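Local atomic coordinates of glycosyltransferase Gtf1 (Streptococcus pneumoniae, PDB entry 4PQG), a protein that belongs to the GT-B clan of glycosyltransferases and carries an extended antiparallel beta-sheet domain in addition to its two parallel-sheet domains. Residues 251-256 against 264-269; 289-294 against 306-311; 141-146 against 160-165. All coordinates share one frame; numbering follows the deposited sequence.

Contact 1 (251-256 against 264-269). With NAG (2-acetamido-2-deoxy-beta-D-glucopyranose), chain D.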
loop_
_atom_site.group_PDB
_atom_site.type_symbol
_atom_site.label_atom_id
_atom_site.label_comp_id
_atom_site.label_asym_id
_atom_site.label_seq_id
_atom_site.Cartn_x
_atom_site.Cartn_y
_atom_site.Cartn_z
ATOM N N ALA A 251 4.366 0.816 11.238
ATOM C CA ALA A 251 5.818 0.984 11.219
ATOM C C ALA A 251 6.301 1.234 12.656
ATOM O O ALA A 251 5.500 1.156 13.607
ATOM C CB ALA A 251 6.171 2.157 10.310
ATOM N N GLU A 252 7.594 1.523 12.819
ATOM C CA GLU A 252 8.129 2.029 14.091
ATOM C C GLU A 252 7.319 3.267 14.495
ATOM O O GLU A 252 6.965 4.063 13.641
ATOM C CB GLU A 252 9.608 2.380 13.916
ATOM C CG GLU A 252 10.332 2.831 15.178
ATOM C CD GLU A 252 10.320 1.772 16.265
ATOM O OE1 GLU A 252 11.338 1.074 16.434
ATOM O OE2 GLU A 252 9.282 1.613 16.949
ATOM N N HIS A 253 7.025 3.442 15.784
ATOM C CA HIS A 253 5.935 4.346 16.181
ATOM C C HIS A 253 6.379 5.546 16.972
ATOM O O HIS A 253 5.540 6.326 17.447
ATOM C CB HIS A 253 4.920 3.553 17.000
ATOM C CG HIS A 253 5.527 2.985 18.245
ATOM N ND1 HIS A 253 6.112 1.764 18.268
ATOM C CD2 HIS A 253 5.737 3.554 19.491
ATOM C CE1 HIS A 253 6.644 1.554 19.486
ATOM N NE2 HIS A 253 6.414 2.653 20.236
ATOM N N TYR A 254 7.688 5.715 17.130
ATOM C CA TYR A 254 8.250 6.858 17.842
ATOM C C TYR A 254 9.663 7.115 17.303
ATOM O O TYR A 254 10.237 6.258 16.631
ATOM C CB TYR A 254 8.280 6.576 19.350
ATOM C CG TYR A 254 9.452 5.717 19.773
ATOM C CD1 TYR A 254 10.525 6.276 20.487
ATOM C CD2 TYR A 254 9.520 4.364 19.425
ATOM C CE1 TYR A 254 11.614 5.503 20.859
ATOM C CE2 TYR A 254 10.619 3.588 19.783
ATOM C CZ TYR A 254 11.652 4.166 20.500
ATOM O OH TYR A 254 12.736 3.415 20.875
ATOM N N SER A 255 10.210 8.293 17.579
ATOM C CA SER A 255 11.562 8.627 17.152
ATOM C C SER A 255 12.532 8.502 18.309
ATOM O O SER A 255 12.495 9.275 19.291
ATOM C CB SER A 255 11.632 10.018 16.537
ATOM O OG SER A 255 10.795 10.078 15.393
ATOM N N GLU A 256 13.389 7.497 18.188
ATOM C CA GLU A 256 14.370 7.207 19.210
ATOM C C GLU A 256 15.320 8.381 19.426
ATOM O O GLU A 256 15.584 8.751 20.566
ATOM C CB GLU A 256 15.152 5.950 18.852
ATOM C CG GLU A 256 15.850 5.349 20.049
ATOM C CD GLU A 256 16.596 4.065 19.733
ATOM O OE1 GLU A 256 16.728 3.702 18.538
ATOM O OE2 GLU A 256 17.052 3.416 20.701
ATOM N N ILE A 264 8.626 12.105 24.800
ATOM C CA ILE A 264 8.598 11.195 23.666
ATOM C C ILE A 264 8.059 11.907 22.420
ATOM O O ILE A 264 7.123 12.703 22.509
ATOM C CB ILE A 264 7.782 9.921 23.962
ATOM C CG1 ILE A 264 7.932 8.922 22.811
ATOM C CG2 ILE A 264 6.322 10.251 24.257
ATOM C CD1 ILE A 264 7.733 7.474 23.202
ATOM N N LEU A 265 8.671 11.623 21.272
ATOM C CA LEU A 265 8.133 12.066 20.003
ATOM C C LEU A 265 7.613 10.838 19.268
ATOM O O LEU A 265 8.393 9.970 18.898
ATOM C CB LEU A 265 9.193 12.815 19.170
ATOM C CG LEU A 265 8.871 13.124 17.686
ATOM C CD1 LEU A 265 7.736 14.145 17.547
ATOM C CD2 LEU A 265 10.110 13.626 16.956
ATOM N N TRP A 266 6.290 10.773 19.092
ATOM C CA TRP A 266 5.628 9.724 18.323
ATOM C C TRP A 266 5.892 9.911 16.851
ATOM O O TRP A 266 6.188 11.023 16.427
ATOM C CB TRP A 266 4.115 9.805 18.538
ATOM C CG TRP A 266 3.642 9.653 19.972
ATOM C CD1 TRP A 266 2.860 10.544 20.708
ATOM C CD2 TRP A 266 3.893 8.522 20.887
ATOM N NE1 TRP A 266 2.629 10.063 21.973
ATOM C CE2 TRP A 266 3.212 8.852 22.142
ATOM C CE3 TRP A 266 4.595 7.318 20.795
ATOM C CZ2 TRP A 266 3.241 8.003 23.240
ATOM C CZ3 TRP A 266 4.596 6.457 21.913
ATOM C CH2 TRP A 266 3.942 6.799 23.101
ATOM N N ASN A 267 5.785 8.831 16.073
ATOM C CA ASN A 267 5.640 8.882 14.613
ATOM C C ASN A 267 4.405 9.737 14.304
ATOM O O ASN A 267 3.342 9.547 14.937
ATOM C CB ASN A 267 5.434 7.448 14.101
ATOM C CG ASN A 267 5.335 7.329 12.574
ATOM O OD1 ASN A 267 4.745 8.158 11.889
ATOM N ND2 ASN A 267 5.868 6.227 12.048
ATOM N N ASN A 268 4.527 10.665 13.345
ATOM C CA ASN A 268 3.397 11.542 13.000
ATOM C C ASN A 268 2.102 10.783 12.670
ATOM O O ASN A 268 1.025 11.256 12.969
ATOM C CB ASN A 268 3.731 12.481 11.825
ATOM C CG ASN A 268 4.847 13.466 12.138
ATOM O OD1 ASN A 268 5.207 13.707 13.294
ATOM N ND2 ASN A 268 5.388 14.057 11.090
ATOM N N TYR A 269 2.211 9.618 12.040
ATOM C CA TYR A 269 1.014 8.846 11.693
ATOM C C TYR A 269 0.287 8.242 12.900
ATOM O O TYR A 269 -0.746 7.605 12.723
ATOM C CB TYR A 269 1.327 7.729 10.697
ATOM C CG TYR A 269 1.926 8.194 9.383
ATOM C CD1 TYR A 269 1.460 9.346 8.740
ATOM C CD2 TYR A 269 2.938 7.463 8.775
ATOM C CE1 TYR A 269 2.013 9.763 7.534
ATOM C CE2 TYR A 269 3.492 7.860 7.570
ATOM C CZ TYR A 269 3.028 9.007 6.955
ATOM O OH TYR A 269 3.595 9.397 5.765
HETATM C C1 NAG D . 4.990 -0.964 6.859
HETATM C C2 NAG D . 6.267 -1.180 7.661
HETATM C C3 NAG D . 6.427 -2.685 7.411
HETATM C C4 NAG D . 5.140 -3.467 7.719
HETATM C C5 NAG D . 3.909 -2.800 7.046
HETATM C C6 NAG D . 2.591 -3.546 7.228
HETATM C C7 NAG D . 8.392 0.002 7.816
HETATM C C8 NAG D . 9.481 0.670 7.025
HETATM N N2 NAG D . 7.400 -0.491 7.092
HETATM O O1 NAG D . 4.811 0.169 6.059
HETATM O O3 NAG D . 7.545 -3.225 8.096
HETATM O O4 NAG D . 5.294 -4.777 7.228
HETATM O O5 NAG D . 3.864 -1.463 7.549
HETATM O O6 NAG D . 2.257 -3.454 8.594
HETATM O O7 NAG D . 8.445 -0.052 9.055
#

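Contact 2 (289-294 against 306-311)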
loop_
_atom_site.group_PDB
_atom_site.type_symbol
_atom_site.label_atom_id
_atom_site.label_comp_id
_atom_site.label_asym_id
_atom_site.label_seq_id
_atom_site.Cartn_x
_atom_site.Cartn_y
_atom_site.Cartn_z
ATOM N N ARG A 289 7.671 -7.626 20.638
ATOM C CA ARG A 289 8.629 -6.602 21.034
ATOM C C ARG A 289 8.030 -5.195 20.886
ATOM O O ARG A 289 8.178 -4.370 21.781
ATOM C CB ARG A 289 9.944 -6.736 20.265
ATOM C CG ARG A 289 11.049 -5.761 20.672
ATOM C CD ARG A 289 11.430 -5.793 22.154
ATOM N NE ARG A 289 12.293 -4.657 22.503
ATOM C CZ ARG A 289 12.348 -4.077 23.702
ATOM N NH1 ARG A 289 11.587 -4.509 24.697
ATOM N NH2 ARG A 289 13.155 -3.045 23.908
ATOM N N GLN A 290 7.347 -4.918 19.770
ATOM C CA GLN A 290 6.732 -3.594 19.624
ATOM C C GLN A 290 5.623 -3.426 20.648
ATOM O O GLN A 290 5.445 -2.343 21.208
ATOM C CB GLN A 290 6.200 -3.337 18.220
ATOM C CG GLN A 290 5.746 -1.887 18.030
ATOM C CD GLN A 290 5.584 -1.495 16.579
ATOM O OE1 GLN A 290 5.326 -2.336 15.716
ATOM N NE2 GLN A 290 5.737 -0.203 16.302
ATOM N N ASN A 291 4.910 -4.518 20.907
ATOM C CA ASN A 291 3.859 -4.533 21.911
ATOM C C ASN A 291 4.391 -4.037 23.255
ATOM O O ASN A 291 3.861 -3.077 23.822
ATOM C CB ASN A 291 3.235 -5.937 22.005
ATOM C CG ASN A 291 1.960 -5.965 22.838
ATOM O OD1 ASN A 291 1.850 -5.281 23.855
ATOM N ND2 ASN A 291 0.995 -6.762 22.408
ATOM N N GLU A 292 5.472 -4.656 23.735
ATOM C CA GLU A 292 6.060 -4.314 25.034
ATOM C C GLU A 292 6.618 -2.889 25.069
ATOM O O GLU A 292 6.427 -2.158 26.052
ATOM C CB GLU A 292 7.170 -5.310 25.387
ATOM C CG GLU A 292 6.694 -6.756 25.451
ATOM C CD GLU A 292 7.840 -7.753 25.415
ATOM O OE1 GLU A 292 8.930 -7.423 25.939
ATOM O OE2 GLU A 292 7.644 -8.863 24.862
ATOM N N VAL A 293 7.308 -2.499 23.999
ATOM C CA VAL A 293 7.838 -1.134 23.872
ATOM C C VAL A 293 6.718 -0.104 24.011
ATOM O O VAL A 293 6.791 0.808 24.836
ATOM C CB VAL A 293 8.589 -0.941 22.528
ATOM C CG1 VAL A 293 8.821 0.541 22.243
ATOM C CG2 VAL A 293 9.916 -1.688 22.554
ATOM N N LEU A 294 5.665 -0.278 23.224
ATOM C CA LEU A 294 4.557 0.663 23.227
ATOM C C LEU A 294 3.859 0.685 24.584
ATOM O O LEU A 294 3.566 1.763 25.117
ATOM C CB LEU A 294 3.561 0.332 22.110
ATOM C CG LEU A 294 2.411 1.317 21.834
ATOM C CD1 LEU A 294 2.911 2.731 21.567
ATOM C CD2 LEU A 294 1.555 0.804 20.677
ATOM N N PRO A 306 -3.771 1.580 27.414
ATOM C CA PRO A 306 -4.666 0.944 26.469
ATOM C C PRO A 306 -4.357 -0.536 26.322
ATOM O O PRO A 306 -3.274 -0.991 26.701
ATOM C CB PRO A 306 -4.374 1.686 25.164
ATOM C CG PRO A 306 -2.968 2.149 25.286
ATOM C CD PRO A 306 -2.638 2.258 26.747
ATOM N N LYS A 307 -5.324 -1.274 25.789
ATOM C CA LYS A 307 -5.137 -2.660 25.435
ATOM C C LYS A 307 -4.348 -2.719 24.134
ATOM O O LYS A 307 -4.631 -1.978 23.191
ATOM C CB LYS A 307 -6.483 -3.359 25.267
ATOM C CG LYS A 307 -6.350 -4.800 24.808
ATOM C CD LYS A 307 -7.641 -5.584 24.945
ATOM C CE LYS A 307 -7.334 -7.077 24.884
ATOM N NZ LYS A 307 -8.561 -7.918 24.859
ATOM N N ILE A 308 -3.352 -3.593 24.096
ATOM C CA ILE A 308 -2.504 -3.746 22.910
ATOM C C ILE A 308 -2.390 -5.221 22.584
ATOM O O ILE A 308 -1.966 -6.006 23.419
ATOM C CB ILE A 308 -1.102 -3.158 23.128
ATOM C CG1 ILE A 308 -1.179 -1.672 23.497
ATOM C CG2 ILE A 308 -0.222 -3.412 21.915
ATOM C CD1 ILE A 308 0.163 -1.053 23.851
ATOM N N VAL A 309 -2.776 -5.600 21.376
ATOM C CA VAL A 309 -2.750 -7.005 20.980
ATOM C C VAL A 309 -1.739 -7.190 19.854
ATOM O O VAL A 309 -1.590 -6.309 19.003
ATOM C CB VAL A 309 -4.164 -7.544 20.607
ATOM C CG1 VAL A 309 -4.799 -6.757 19.480
ATOM C CG2 VAL A 309 -4.126 -9.023 20.236
ATOM N N THR A 310 -1.041 -8.323 19.870
ATOM C CA THR A 310 -0.093 -8.663 18.826
ATOM C C THR A 310 -0.744 -9.551 17.777
ATOM O O THR A 310 -1.115 -10.682 18.056
ATOM C CB THR A 310 1.153 -9.358 19.393
ATOM O OG1 THR A 310 1.817 -8.475 20.314
ATOM C CG2 THR A 310 2.107 -9.756 18.267
ATOM N N ILE A 311 -0.899 -9.022 16.564
ATOM C CA ILE A 311 -1.399 -9.810 15.449
ATOM C C ILE A 311 -0.558 -9.464 14.234
ATOM O O ILE A 311 -0.599 -8.321 13.764
ATOM C CB ILE A 311 -2.884 -9.538 15.132
ATOM C CG1 ILE A 311 -3.744 -9.523 16.402
ATOM C CG2 ILE A 311 -3.403 -10.550 14.120
ATOM C CD1 ILE A 311 -5.119 -8.928 16.178
#

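Contact 3 (141-146 against 160-165)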
loop_
_atom_site.group_PDB
_atom_site.type_symbol
_atom_site.label_atom_id
_atom_site.label_comp_id
_atom_site.label_asym_id
_atom_site.label_seq_id
_atom_site.Cartn_x
_atom_site.Cartn_y
_atom_site.Cartn_z
ATOM N N LYS A 141 -11.420 24.715 -28.579
ATOM C CA LYS A 141 -10.447 25.736 -28.999
ATOM C C LYS A 141 -9.221 25.756 -28.082
ATOM O O LYS A 141 -8.864 26.791 -27.519
ATOM C CB LYS A 141 -11.106 27.121 -29.091
ATOM C CG LYS A 141 -12.209 27.218 -30.149
ATOM C CD LYS A 141 -12.670 28.649 -30.448
ATOM C CE LYS A 141 -11.611 29.460 -31.196
ATOM N NZ LYS A 141 -12.067 30.824 -31.601
ATOM N N GLY A 142 -8.606 24.585 -27.906
ATOM C CA GLY A 142 -7.379 24.459 -27.116
ATOM C C GLY A 142 -7.553 24.291 -25.618
ATOM O O GLY A 142 -6.623 23.853 -24.930
ATOM N N ASN A 143 -8.740 24.621 -25.110
ATOM C CA ASN A 143 -8.998 24.600 -23.664
ATOM C C ASN A 143 -9.786 23.393 -23.159
ATOM O O ASN A 143 -10.868 23.082 -23.658
ATOM C CB ASN A 143 -9.691 25.884 -23.228
ATOM C CG ASN A 143 -8.832 27.110 -23.459
ATOM O OD1 ASN A 143 -7.630 27.108 -23.173
ATOM N ND2 ASN A 143 -9.445 28.163 -23.980
ATOM N N LEU A 144 -9.216 22.730 -22.164
ATOM C CA LEU A 144 -9.847 21.600 -21.507
ATOM C C LEU A 144 -11.056 22.073 -20.705
ATOM O O LEU A 144 -10.943 22.933 -19.850
ATOM C CB LEU A 144 -8.841 20.913 -20.600
ATOM C CG LEU A 144 -9.283 19.735 -19.738
ATOM C CD1 LEU A 144 -9.724 18.567 -20.588
ATOM C CD2 LEU A 144 -8.097 19.328 -18.871
ATOM N N ILE A 145 -12.201 21.472 -20.983
ATOM C CA ILE A 145 -13.491 21.897 -20.464
ATOM C C ILE A 145 -14.111 20.846 -19.525
ATOM O O ILE A 145 -14.806 21.183 -18.589
ATOM C CB ILE A 145 -14.421 22.236 -21.670
ATOM C CG1 ILE A 145 -13.957 23.533 -22.352
ATOM C CG2 ILE A 145 -15.897 22.334 -21.294
ATOM C CD1 ILE A 145 -13.651 24.664 -21.384
ATOM N N ARG A 146 -13.879 19.572 -19.792
ATOM C CA ARG A 146 -14.493 18.505 -19.001
ATOM C C ARG A 146 -13.679 17.234 -19.119
ATOM O O ARG A 146 -13.137 16.923 -20.198
ATOM C CB ARG A 146 -15.943 18.236 -19.444
ATOM C CG ARG A 146 -16.762 17.406 -18.447
ATOM C CD ARG A 146 -18.226 17.285 -18.891
ATOM N NE ARG A 146 -18.558 16.014 -19.534
ATOM C CZ ARG A 146 -19.605 15.808 -20.340
ATOM N NH1 ARG A 146 -20.445 16.793 -20.660
ATOM N NH2 ARG A 146 -19.814 14.601 -20.839
ATOM N N PHE A 160 -13.552 22.284 -15.909
ATOM C CA PHE A 160 -12.393 23.165 -15.944
ATOM C C PHE A 160 -12.703 24.463 -16.686
ATOM O O PHE A 160 -13.518 24.480 -17.605
ATOM C CB PHE A 160 -11.229 22.501 -16.691
ATOM C CG PHE A 160 -10.721 21.237 -16.061
ATOM C CD1 PHE A 160 -9.548 21.240 -15.318
ATOM C CD2 PHE A 160 -11.389 20.034 -16.247
ATOM C CE1 PHE A 160 -9.053 20.065 -14.762
ATOM C CE2 PHE A 160 -10.907 18.858 -15.690
ATOM C CZ PHE A 160 -9.738 18.874 -14.945
ATOM N N ALA A 161 -12.029 25.540 -16.285
ATOM C CA ALA A 161 -12.070 26.808 -17.017
ATOM C C ALA A 161 -10.645 27.385 -17.144
ATOM O O ALA A 161 -9.797 27.162 -16.271
ATOM C CB ALA A 161 -12.996 27.798 -16.327
ATOM N N PRO A 162 -10.373 28.116 -18.243
ATOM C CA PRO A 162 -9.017 28.605 -18.511
ATOM C C PRO A 162 -8.647 29.808 -17.657
ATOM O O PRO A 162 -9.469 30.702 -17.465
ATOM C CB PRO A 162 -9.071 29.023 -19.994
ATOM C CG PRO A 162 -10.390 28.548 -20.511
ATOM C CD PRO A 162 -11.299 28.482 -19.326
ATOM N N LYS A 163 -7.420 29.813 -17.145
ATOM C CA LYS A 163 -6.874 30.969 -16.434
ATOM C C LYS A 163 -5.391 31.074 -16.766
ATOM O O LYS A 163 -4.604 30.184 -16.417
ATOM C CB LYS A 163 -7.093 30.837 -14.927
ATOM C CG LYS A 163 -7.316 32.157 -14.211
ATOM C CD LYS A 163 -8.420 32.020 -13.171
ATOM C CE LYS A 163 -8.856 33.373 -12.629
ATOM N NZ LYS A 163 -7.906 33.886 -11.603
ATOM N N ASP A 164 -5.022 32.151 -17.462
ATOM C CA ASP A 164 -3.666 32.321 -17.998
ATOM C C ASP A 164 -3.309 31.173 -18.944
ATOM O O ASP A 164 -2.161 30.722 -18.985
ATOM C CB ASP A 164 -2.632 32.440 -16.866
ATOM C CG ASP A 164 -2.866 33.653 -15.979
ATOM O OD1 ASP A 164 -2.860 34.788 -16.504
ATOM O OD2 ASP A 164 -3.047 33.471 -14.756
ATOM N N ASN A 165 -4.309 30.702 -19.691
ATOM C CA ASN A 165 -4.172 29.556 -20.604
ATOM C C ASN A 165 -3.991 28.186 -19.913
ATOM O O ASN A 165 -3.864 27.154 -20.593
ATOM C CB ASN A 165 -3.062 29.804 -21.645
ATOM C CG ASN A 165 -3.298 29.054 -22.947
ATOM O OD1 ASN A 165 -4.177 29.413 -23.733
ATOM N ND2 ASN A 165 -2.504 28.011 -23.185
#

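Contact 1 (251-256 against 264-269)
Asn267 and the backbone of Glu252 and His253 form the tight end of this contact. The amide group of Asn267 points ND2 almost straight at Glu252 O (2.9 Å), with that oxygen nearly in the amide plane, while its backbone N reaches His253 O at 2.9 Å from well above the carbonyl plane. A side chain extended from the main chain, with CG opposite the backbone N (chi1 -177°), brings ND2 alongside the neighbouring chain. Asparagine suits the place because its other atom, OD1, accepts from Tyr269 N and closes an Asx turn. Beside it the buried His253 sets CD2 against Trp266 CZ3 (3.9 Å), the tryptophan meeting the imidazole at its edge; His253 NE2 is satisfied by Gln297. Trp266 CE3 also lies 4.0 Å from Tyr254 CB, which Ile264 CD1 touches too.

Toward Ser255 the backbone is still firmly bonded, Ser255 N to Leu265 O (2.8 Å), but the side chains pack loosely: in this partly exposed pair OG and CB of Ser255 merely brush Leu265 CD2. At the other end, Ala251 CB lies 3.4 Å from NAG O7. A single beta bridge, Tyr254 with Trp266, closes the long loop between strand 244-248 and helix 271-275 in a Rossmann-like domain, beside the ligand cleft of a GT-B fold.

Contact 2 (289-294 against 306-311)
ND2 of Asn291 is the polar atom on which this contact turns, since each of its two N-H bonds finds an acceptor on the strand. The one directed away from OD1 meets Thr310 OG1 at 2.8 Å, with the hydroxyl oxygen lying nearly in the amide plane; the other, on the OD1 side, makes a weak bond of 3.2 Å to Ile308 O. A chi1 of -169° swings the amide clear of the helix backbone and out to the strand, where it lies across residues 308 to 310. Asparagine fits because it is short and presents both donors at a fixed spread. Thr310 OG1 in turn is hydrogen-bonded to Asp288, so the hydroxyl is held between the amide and a carboxylate at the beginning of the same helix.

Next to this polar pair the contact becomes apolar. Ile308 slides past Asn291 in the opposite direction, its CG2 packed 3.4 Å from Asn291 OD1, and its longer branch carries CD1 on to Leu294 CG (3.8 Å). Leu294, one turn along the helix, is buried and has His253 on another side; Phe298 and Gln295 also touch Ile308. Beta-branched residues suit the extended strand, and the alternation of its side chains sends Ile308 and Thr310 to the helix while Val309 points away and touches Phe282. The axes run nearly antiparallel, 167° apart and 8.4 Å at their closest, as expected of the helix and second strand in a beta-alpha-beta unit. The chemistry is consistent with one sound hydrogen bond, to Thr310 OG1, and a weaker one, to Ile308 O, holding the helix in place along the edge strand, while the isoleucine-leucine contact adds apolar packing beside them.

Contact 3 (141-146 against 160-165)
Strands 143-146 and 160-163 run antiparallel, 156° between their directions and 5.5 Å at the closest approach of their axes, with Phe160 N bonded to Ile145 O at 3.2 Å. The bond is straight at the hydrogen, yet the donor sits 57° above the carbonyl plane. The first strand also carries a classic beta bulge, in which Ile145 and Arg146 both face Tyr138 on the other neighbouring strand; Ile145, with psi -34°, takes the helix-like backbone turn of the bulge.

Among the side chains, Leu144 and Phe160 form the main apolar pair. Leu144 CD2 stands squarely over the centre of the phenyl ring, 4.0 Å from its centroid, a CH-pi contact. A branched leucine suits the place because this methyl reaches the centre of the ring while Leu144 CG lies over the same face, 4.1 Å from CD2 of Phe160. Ala167 and Leu169 of strand 166-175 touch Leu144 and Phe160 respectively, continuing the apolar patch across the next strand.

Further toward the strand ends, the side chains of Asn143 and Pro162 cross at about a right angle, Asn143 ND2 being 3.6 Å from Pro162 CG. Proline has no N-H to give, so packing replaces pairing at this exposed position. Arg146 turns away, and its guanidinium forms a salt bridge with Asp148. Hairpin 143-150/154-163, here bulged along its first strand, belongs to the long antiparallel meander characteristic of the GtfA extended beta-sheet domain.

How the contacts relate
From the N terminus, contact 3 comes first, closing the hairpin of strands 143-150 and 154-163 in the extended beta-sheet domain. Contact 1 follows, pinching off the loop after strand 244-248, and contact 2 then closes the unit of strand 282-285, helix 288-301 and strand 308-310. The three are in series: none nests within or crosses another. Contacts 1 and 2 nevertheless touch, for Gln290 NE2 probably bonds both His253 ND1 (2.8 Å) and Ala251 O (3.0 Å), tying the loop to the helix in the same Rossmann-like domain. Contact 3 stands apart, its nearest atoms about 26 Å from contact 1 and about 40 Å from contact 2.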